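Local coordinates for citryl-CoA lyase (Hydrogenobacter thermophilus, PDB 6HXP), which probably cleaves citryl-CoA into acetyl-CoA and oxaloacetate, as a four-chain, coenzyme A-binding member of the citrate synthase family, at residues 32-38 against 50-55; 38-42 against 198-202; 74-79 against 221-226. All blocks are in the same frame, centred on the assembly; numbering follows the deposited sequence. Where two conformers were deposited one is given.

Contact 1. Residues 32-38 against 50-55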
# COMPACT_ATOMS: atom_id res chain seq x y z
N SER A 32 6.74 -17.30 -24.01
CA SER A 32 5.52 -17.24 -23.23
C SER A 32 5.77 -16.26 -22.09
O SER A 32 6.91 -15.91 -21.73
CB SER A 32 5.20 -18.61 -22.64
OG SER A 32 6.04 -18.94 -21.55
N PHE A 33 4.69 -15.85 -21.44
CA PHE A 33 4.80 -14.96 -20.28
C PHE A 33 5.64 -15.63 -19.17
O PHE A 33 6.52 -15.00 -18.63
CB PHE A 33 3.42 -14.56 -19.82
CG PHE A 33 3.36 -13.58 -18.68
CD1 PHE A 33 4.18 -12.46 -18.67
CD2 PHE A 33 2.43 -13.74 -17.67
CE1 PHE A 33 4.06 -11.51 -17.65
CE2 PHE A 33 2.33 -12.79 -16.63
CZ PHE A 33 3.16 -11.70 -16.63
N ALA A 34 5.37 -16.90 -18.84
CA ALA A 34 6.17 -17.59 -17.81
C ALA A 34 7.66 -17.64 -18.21
O ALA A 34 8.52 -17.51 -17.35
CB ALA A 34 5.66 -19.00 -17.57
N GLN A 35 7.98 -17.84 -19.51
CA GLN A 35 9.38 -17.82 -19.92
C GLN A 35 10.00 -16.45 -19.74
O GLN A 35 11.16 -16.36 -19.31
CB GLN A 35 9.53 -18.24 -21.38
CG GLN A 35 9.24 -19.71 -21.58
CD GLN A 35 9.29 -20.09 -23.03
OE1 GLN A 35 8.72 -19.41 -23.92
NE2 GLN A 35 9.97 -21.20 -23.29
N ALA A 36 9.26 -15.40 -20.09
CA ALA A 36 9.74 -14.02 -19.88
C ALA A 36 9.93 -13.70 -18.39
O ALA A 36 10.85 -12.97 -18.01
CB ALA A 36 8.80 -13.01 -20.53
N ILE A 37 9.05 -14.26 -17.54
CA ILE A 37 9.21 -14.10 -16.11
C ILE A 37 10.51 -14.76 -15.63
O ILE A 37 11.27 -14.19 -14.86
CB ILE A 37 7.99 -14.71 -15.40
CG1 ILE A 37 6.77 -13.80 -15.65
CG2 ILE A 37 8.24 -14.88 -13.90
CD1 ILE A 37 5.43 -14.46 -15.37
N TYR A 38 10.75 -15.98 -16.10
CA TYR A 38 11.98 -16.66 -15.73
C TYR A 38 13.16 -15.76 -16.16
O TYR A 38 14.10 -15.55 -15.38
CB TYR A 38 12.08 -18.03 -16.39
CG TYR A 38 13.33 -18.77 -15.97
CD1 TYR A 38 14.57 -18.50 -16.57
CD2 TYR A 38 13.29 -19.77 -15.01
CE1 TYR A 38 15.72 -19.16 -16.18
CE2 TYR A 38 14.45 -20.43 -14.60
CZ TYR A 38 15.66 -20.13 -15.20
OH TYR A 38 16.84 -20.77 -14.80
N GLU A 50 12.72 -26.02 -17.45
CA GLU A 50 12.47 -24.89 -16.56
C GLU A 50 11.22 -24.15 -16.97
O GLU A 50 10.44 -23.68 -16.13
CB GLU A 50 13.66 -23.92 -16.58
CG GLU A 50 14.90 -24.46 -15.88
CD GLU A 50 16.19 -23.70 -16.17
OE1 GLU A 50 16.21 -22.89 -17.11
OE2 GLU A 50 17.22 -23.99 -15.53
N SER A 51 11.03 -23.99 -18.28
CA SER A 51 9.87 -23.25 -18.81
C SER A 51 8.59 -23.96 -18.37
O SER A 51 7.68 -23.31 -17.85
CB SER A 51 9.90 -23.22 -20.33
OG SER A 51 11.01 -22.49 -20.84
N ARG A 52 8.51 -25.26 -18.56
CA ARG A 52 7.32 -26.01 -18.16
C ARG A 52 7.09 -25.97 -16.66
O ARG A 52 5.95 -25.85 -16.19
CB ARG A 52 7.47 -27.46 -18.63
CG ARG A 52 7.34 -27.52 -20.13
CD ARG A 52 7.54 -28.88 -20.76
NE ARG A 52 7.46 -28.78 -22.22
CZ ARG A 52 7.06 -29.75 -23.03
NH1 ARG A 52 6.69 -30.93 -22.53
NH2 ARG A 52 7.03 -29.56 -24.34
N MET A 53 8.16 -26.06 -15.86
CA MET A 53 7.98 -26.03 -14.41
C MET A 53 7.54 -24.66 -13.96
O MET A 53 6.78 -24.54 -13.00
CB MET A 53 9.24 -26.47 -13.67
CG MET A 53 9.54 -27.93 -13.82
SD MET A 53 8.22 -29.04 -13.36
CE MET A 53 7.94 -28.59 -11.75
N MET A 54 8.04 -23.59 -14.60
CA MET A 54 7.62 -22.24 -14.19
C MET A 54 6.12 -22.03 -14.50
O MET A 54 5.40 -21.47 -13.69
CB MET A 54 8.47 -21.19 -14.92
CG MET A 54 8.19 -19.76 -14.51
SD MET A 54 8.41 -19.34 -12.73
CE MET A 54 10.06 -18.81 -12.77
N GLU A 55 5.65 -22.49 -15.67
CA GLU A 55 4.22 -22.39 -15.99
C GLU A 55 3.43 -23.12 -14.88
O GLU A 55 2.45 -22.58 -14.37
CB GLU A 55 3.84 -23.06 -17.31
CG GLU A 55 4.56 -22.57 -18.58
CD GLU A 55 4.06 -21.33 -19.28
OE1 GLU A 55 3.17 -20.66 -18.70
OE2 GLU A 55 4.65 -20.95 -20.33
O HOH W 1 2.64 -18.20 -19.71
O HOH W 2 18.31 -21.31 -17.53

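Contact 2. Residues 38-42 against 198-202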
# COMPACT_ATOMS: atom_id res chain seq x y z
N TYR A 38 10.75 -15.98 -16.10
CA TYR A 38 11.98 -16.66 -15.73
C TYR A 38 13.16 -15.76 -16.16
O TYR A 38 14.10 -15.55 -15.38
CB TYR A 38 12.08 -18.03 -16.39
CG TYR A 38 13.33 -18.77 -15.97
CD1 TYR A 38 14.57 -18.50 -16.57
CD2 TYR A 38 13.29 -19.77 -15.01
CE1 TYR A 38 15.72 -19.16 -16.18
CE2 TYR A 38 14.45 -20.43 -14.60
CZ TYR A 38 15.66 -20.13 -15.20
OH TYR A 38 16.84 -20.77 -14.80
N LEU A 39 13.15 -15.30 -17.41
CA LEU A 39 14.26 -14.48 -17.89
C LEU A 39 14.47 -13.24 -17.02
O LEU A 39 15.62 -12.94 -16.66
CB LEU A 39 13.96 -14.05 -19.34
CG LEU A 39 14.89 -12.99 -19.92
CD1 LEU A 39 16.30 -13.50 -20.02
CD2 LEU A 39 14.36 -12.49 -21.26
N ILE A 40 13.39 -12.48 -16.73
CA ILE A 40 13.62 -11.24 -16.03
C ILE A 40 14.13 -11.48 -14.63
O ILE A 40 14.92 -10.69 -14.12
CB ILE A 40 12.42 -10.31 -16.07
CG1 ILE A 40 12.90 -8.85 -15.75
CG2 ILE A 40 11.27 -10.76 -15.18
CD1 ILE A 40 11.82 -7.84 -16.07
N LEU A 41 13.67 -12.57 -13.99
CA LEU A 41 14.10 -12.87 -12.62
C LEU A 41 15.48 -13.50 -12.55
O LEU A 41 16.26 -13.17 -11.65
CB LEU A 41 13.09 -13.77 -11.93
CG LEU A 41 11.69 -13.21 -11.77
CD1 LEU A 41 10.78 -14.22 -11.10
CD2 LEU A 41 11.72 -11.88 -11.01
N LYS A 42 15.75 -14.48 -13.43
CA LYS A 42 17.03 -15.20 -13.38
C LYS A 42 18.15 -14.45 -14.08
O LYS A 42 19.33 -14.59 -13.72
CB LYS A 42 16.87 -16.57 -14.08
CG LYS A 42 18.10 -17.52 -13.91
CD LYS A 42 18.07 -18.22 -12.50
CE LYS A 42 19.19 -19.11 -12.12
NZ LYS A 42 19.22 -20.32 -12.98
N GLU A 198 15.59 -25.88 -7.25
CA GLU A 198 16.11 -26.73 -8.33
C GLU A 198 16.53 -25.88 -9.53
O GLU A 198 17.48 -26.26 -10.24
CB GLU A 198 15.08 -27.79 -8.74
CG GLU A 198 15.72 -29.04 -9.31
CD GLU A 198 16.19 -29.95 -8.19
OE1 GLU A 198 15.34 -30.71 -7.67
OE2 GLU A 198 17.32 -29.75 -7.70
N MET A 199 15.78 -24.77 -9.80
CA MET A 199 16.07 -23.80 -10.86
C MET A 199 17.25 -22.87 -10.52
O MET A 199 17.62 -22.06 -11.36
CB MET A 199 14.84 -22.89 -11.13
CG MET A 199 13.67 -23.59 -11.76
SD MET A 199 12.24 -22.54 -11.73
CE MET A 199 11.00 -23.57 -12.50
N GLY A 200 17.80 -22.94 -9.30
CA GLY A 200 18.90 -22.09 -8.90
C GLY A 200 18.54 -20.68 -8.44
O GLY A 200 19.42 -19.82 -8.39
N PHE A 201 17.26 -20.43 -8.09
CA PHE A 201 16.89 -19.14 -7.59
C PHE A 201 17.28 -18.95 -6.14
O PHE A 201 17.26 -19.89 -5.35
CB PHE A 201 15.38 -18.91 -7.72
CG PHE A 201 14.97 -18.62 -9.15
CD1 PHE A 201 15.28 -17.40 -9.75
CD2 PHE A 201 14.20 -19.53 -9.87
CE1 PHE A 201 14.84 -17.10 -11.03
CE2 PHE A 201 13.75 -19.21 -11.15
CZ PHE A 201 14.08 -18.01 -11.72
N ASP A 202 17.62 -17.71 -5.79
CA ASP A 202 17.95 -17.32 -4.43
C ASP A 202 16.70 -17.42 -3.55
O ASP A 202 15.59 -17.05 -3.96
CB ASP A 202 18.43 -15.86 -4.47
CG ASP A 202 18.82 -15.22 -3.15
OD1 ASP A 202 18.87 -15.94 -2.11
OD2 ASP A 202 19.11 -14.02 -3.14

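Contact 3. Residues 74-79 against 221-226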
# COMPACT_ATOMS: atom_id res chain seq x y z
N ALA A 74 -7.81 -6.84 -0.13
CA ALA A 74 -7.99 -6.27 -1.48
C ALA A 74 -9.41 -5.83 -1.73
O ALA A 74 -9.67 -4.74 -2.24
CB ALA A 74 -7.60 -7.31 -2.53
N ARG A 75 -10.37 -6.70 -1.38
CA ARG A 75 -11.76 -6.38 -1.62
C ARG A 75 -12.29 -5.29 -0.68
O ARG A 75 -13.10 -4.47 -1.09
CB ARG A 75 -12.61 -7.65 -1.52
CG ARG A 75 -12.24 -8.65 -2.62
CD ARG A 75 -13.04 -9.96 -2.58
NE ARG A 75 -14.33 -9.70 -3.15
CZ ARG A 75 -14.97 -10.31 -4.17
NH1 ARG A 75 -14.43 -11.40 -4.79
NH2 ARG A 75 -16.15 -9.88 -4.55
N SER A 76 -11.81 -5.24 0.56
CA SER A 76 -12.21 -4.19 1.51
C SER A 76 -11.67 -2.84 1.02
O SER A 76 -12.41 -1.86 1.02
CB SER A 76 -11.69 -4.48 2.92
OG SER A 76 -12.30 -5.67 3.39
N VAL A 77 -10.42 -2.77 0.55
CA VAL A 77 -9.91 -1.52 -0.01
C VAL A 77 -10.71 -1.11 -1.26
O VAL A 77 -11.08 0.05 -1.40
CB VAL A 77 -8.41 -1.65 -0.27
CG1 VAL A 77 -7.89 -0.55 -1.16
CG2 VAL A 77 -7.67 -1.63 1.07
N ALA A 78 -11.05 -2.06 -2.14
CA ALA A 78 -11.87 -1.75 -3.29
C ALA A 78 -13.23 -1.20 -2.83
O ALA A 78 -13.72 -0.20 -3.40
CB ALA A 78 -12.11 -3.02 -4.09
N SER A 79 -13.82 -1.80 -1.80
CA SER A 79 -15.11 -1.38 -1.24
C SER A 79 -15.09 0.08 -0.73
O SER A 79 -16.14 0.78 -0.71
CB SER A 79 -15.52 -2.33 -0.12
OG SER A 79 -16.92 -2.18 0.19
N HIS A 221 -10.55 -10.75 -8.09
CA HIS A 221 -11.33 -10.44 -6.88
C HIS A 221 -11.67 -8.94 -6.79
O HIS A 221 -12.79 -8.59 -6.46
CB HIS A 221 -10.56 -10.88 -5.63
CG HIS A 221 -10.73 -12.33 -5.36
ND1 HIS A 221 -11.84 -12.83 -4.70
CD2 HIS A 221 -9.94 -13.38 -5.74
CE1 HIS A 221 -11.69 -14.15 -4.70
NE2 HIS A 221 -10.58 -14.54 -5.33
N VAL A 222 -10.70 -8.08 -7.06
CA VAL A 222 -10.96 -6.66 -6.98
C VAL A 222 -11.92 -6.21 -8.06
O VAL A 222 -12.84 -5.44 -7.82
CB VAL A 222 -9.63 -5.89 -7.03
CG1 VAL A 222 -9.87 -4.37 -7.13
CG2 VAL A 222 -8.81 -6.21 -5.81
N TYR A 223 -11.74 -6.73 -9.27
CA TYR A 223 -12.66 -6.39 -10.36
C TYR A 223 -14.09 -6.85 -9.98
O TYR A 223 -15.07 -6.15 -10.21
CB TYR A 223 -12.20 -7.06 -11.67
CG TYR A 223 -13.19 -6.93 -12.80
CD1 TYR A 223 -13.28 -5.76 -13.55
CD2 TYR A 223 -14.08 -7.95 -13.07
CE1 TYR A 223 -14.22 -5.65 -14.59
CE2 TYR A 223 -15.09 -7.79 -14.02
CZ TYR A 223 -15.13 -6.66 -14.80
OH TYR A 223 -16.13 -6.59 -15.75
N GLU A 224 -14.22 -8.06 -9.46
CA GLU A 224 -15.53 -8.57 -9.06
C GLU A 224 -16.15 -7.67 -7.98
O GLU A 224 -17.33 -7.30 -8.07
CB GLU A 224 -15.41 -10.02 -8.60
CG GLU A 224 -16.77 -10.65 -8.34
CD GLU A 224 -16.68 -12.10 -7.93
OE1 GLU A 224 -15.98 -12.40 -6.95
OE2 GLU A 224 -17.30 -12.95 -8.62
N GLU A 225 -15.35 -7.27 -6.98
CA GLU A 225 -15.88 -6.41 -5.93
C GLU A 225 -16.37 -5.06 -6.53
O GLU A 225 -17.43 -4.56 -6.16
CB GLU A 225 -14.82 -6.13 -4.87
CG GLU A 225 -15.35 -5.43 -3.64
CD GLU A 225 -16.28 -6.26 -2.78
OE1 GLU A 225 -16.10 -7.50 -2.73
OE2 GLU A 225 -17.19 -5.68 -2.13
N LEU A 226 -15.57 -4.47 -7.41
CA LEU A 226 -15.91 -3.16 -7.99
C LEU A 226 -17.11 -3.17 -8.91
O LEU A 226 -17.76 -2.13 -9.04
CB LEU A 226 -14.72 -2.60 -8.75
CG LEU A 226 -13.51 -2.19 -7.90
CD1 LEU A 226 -12.32 -1.80 -8.79
CD2 LEU A 226 -13.88 -1.03 -6.94
O HOH W 3 -17.99 -3.18 -2.08

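Contact 1. Residues 32-38 against 50-55
Ala34 and Glu55 bring the backbones of helices 33-42 and 48-60 nearest, CA to CA 5.5 Å, with Ala34 CB 3.2 Å from Glu55 OE1. The short axes pass 8.8 Å apart at 106°, so the helices cross almost at right angles. Beside Ala34, the chain of Met54 bends inward, and in the conformer given here its methyl CE comes 4.0 Å from Tyr38 CD2 and also approaches Ile37. Phe209, on helix 206-228, packs on Met54 as well. Gln35 and Ser51 are almost as close: Gln35, its chain extended beyond CG, sends NE2 to Ser51 OG at 3.0 Å with the acceptor in the amide plane, and Ser51 OG is also bonded to Thr47 O.

The start of helix 33-42 is closed by a capping box: Gln35 N donates to Ser32 OG, and Ser32 N returns a bond to Gln35 OE1. The same Ser32 hydroxyl donates across the contact, OG to Glu55 OE2 at 2.7 Å, meeting the carboxylate on its syn side but 26° out of its plane. The other oxygen, Glu55 OE1, takes a bond from a water that Ala34 N also holds, and a further one from Phe33 N of the second subunit.

The contact loosens toward Tyr38 and the partly exposed Glu50. The Glu50 carboxylate lies obliquely to the Tyr38 ring, the two planes 24° apart, with Glu50 OE1 3.2 Å from Tyr38 OH. A water joins these two atoms, while Lys42 NZ binds the hydroxyl and Thr47 N binds Glu50 OE1.

Contact 2. Residues 38-42 against 198-202
Lys42 and Phe201 bring the two backbones nearest, their CA atoms 7.0 Å apart, where the last turn of helix 33-42 faces the chain leaving helix 188-198 through Gly200, whose phi is positive.

Phe201 is the largest single contributor. Its ring presents an edge to the face of the Tyr38 ring in an offset edge-to-face pair, with centroids 5.3 Å apart and planes at 66°; the nearest atoms are Tyr38 CE2 and Phe201 CE2, at 3.7 Å. Leu41 CB reaches Phe201 CE1 at 3.9 Å, and the backbone N of Lys42 lies at the same ring's edge. One face of Phe201 is taken by the aliphatic part of Lys42: CD stands 4.1 Å from the ring centroid, displaced toward the rim, a CH-pi contact.

Lys42 leaves the helix with CG anti to its N, and a bend at chi2 (80°) lays the chain across that face. The ammonium group stands high above the ring centre, too far for more than a weak cation-pi attraction, and donates to Met199 O, with Lys42 NZ and Met199 O 2.9 Å apart and a C=O...N angle of 163°. Lys42 NZ also donates to Tyr38 OH, at 3.0 Å, one turn back on its own helix. Two oxygens, one from each segment, thus fix the end of the lysine. Phe201 continues the aromatic packing with an edge-to-face contact to Phe209.

The carbonyl that Lys42 grips belongs to the turn ending helix 188-198, which has the two backward bonds and the positive-phi glycine of a Schellman motif.

Contact 3. Residues 74-79 against 221-226
Arg75 and Glu225 hold helix 69-79 to helix 206-228, whose short axes run in roughly the same direction and cross at -35°. Followed outward, the arginine begins with Arg75 CB 3.7 Å from Glu225 OE1. Arg75 CG passes 3.9 Å from the backbone oxygen His221 O, and CD skirts the imidazole near ND1. The bend at chi3 (78°) turns the guanidinium along the flank of helix 206-228, with His221 O lying 3.5 Å above its centre.

Arg75 NE donates to Glu225 OE1 at 2.9 Å, in the guanidinium plane and onto the anti lone pair. Arg75 NH2 reaches the same Glu225 OE1 at 3.0 Å from above the carboxylate plane, a side-on grip of two nitrogens on one oxygen. Arg75 NH1 serves two acceptors: it lies 2.8 Å from Glu224 OE1, in a nearly straight bond of 171°, and 3.0 Å from His221 ND1, tilted from the ring plane. Replacing Arg75 with a leucine would probably leave Glu224 and Glu225 without this shared positive partner and His221 ND1 without its donor.

Each acceptor has a second tie: Glu225 OE2 to Lys234, His221 NE2 to Asp63, and Glu224 to Thr7 and Gly8 of the second subunit. Beside the polar group, Ala74 CB meets Val222 CG2, and Ala78 CB rests against both Val222 CG1 and Leu226 CD2, small residues one turn apart against branched ones.

The result is a salt-bridge network of one arginine and two adjacent glutamates, built into helix-helix packing of the citrate synthase family's largely helical fold and extended to a subunit interface.

Contacts 1 and 2 form one region: they share Tyr38 and helix 33-42, their centres are 10 Å apart, and Met53 and Met54 of the first touch Met199 and Phe201 of the second. Contact 3 lies about 29 Å and 32 Å from them, centre to centre, and on the other side of the chain's centre from contact 2. Contact 1 is partly buried, whereas contacts 2 and 3 are mostly buried; bridging waters occur in contacts 1 and 3. Contact 2 combines aromatic edge-to-face packing with a lysine bond to a backbone carbonyl, while contact 3 pairs buried charges beside small apolar residues. Helix 206-228 supplies one side of contact 3 and flanks the other two, and all three touch the second subunit.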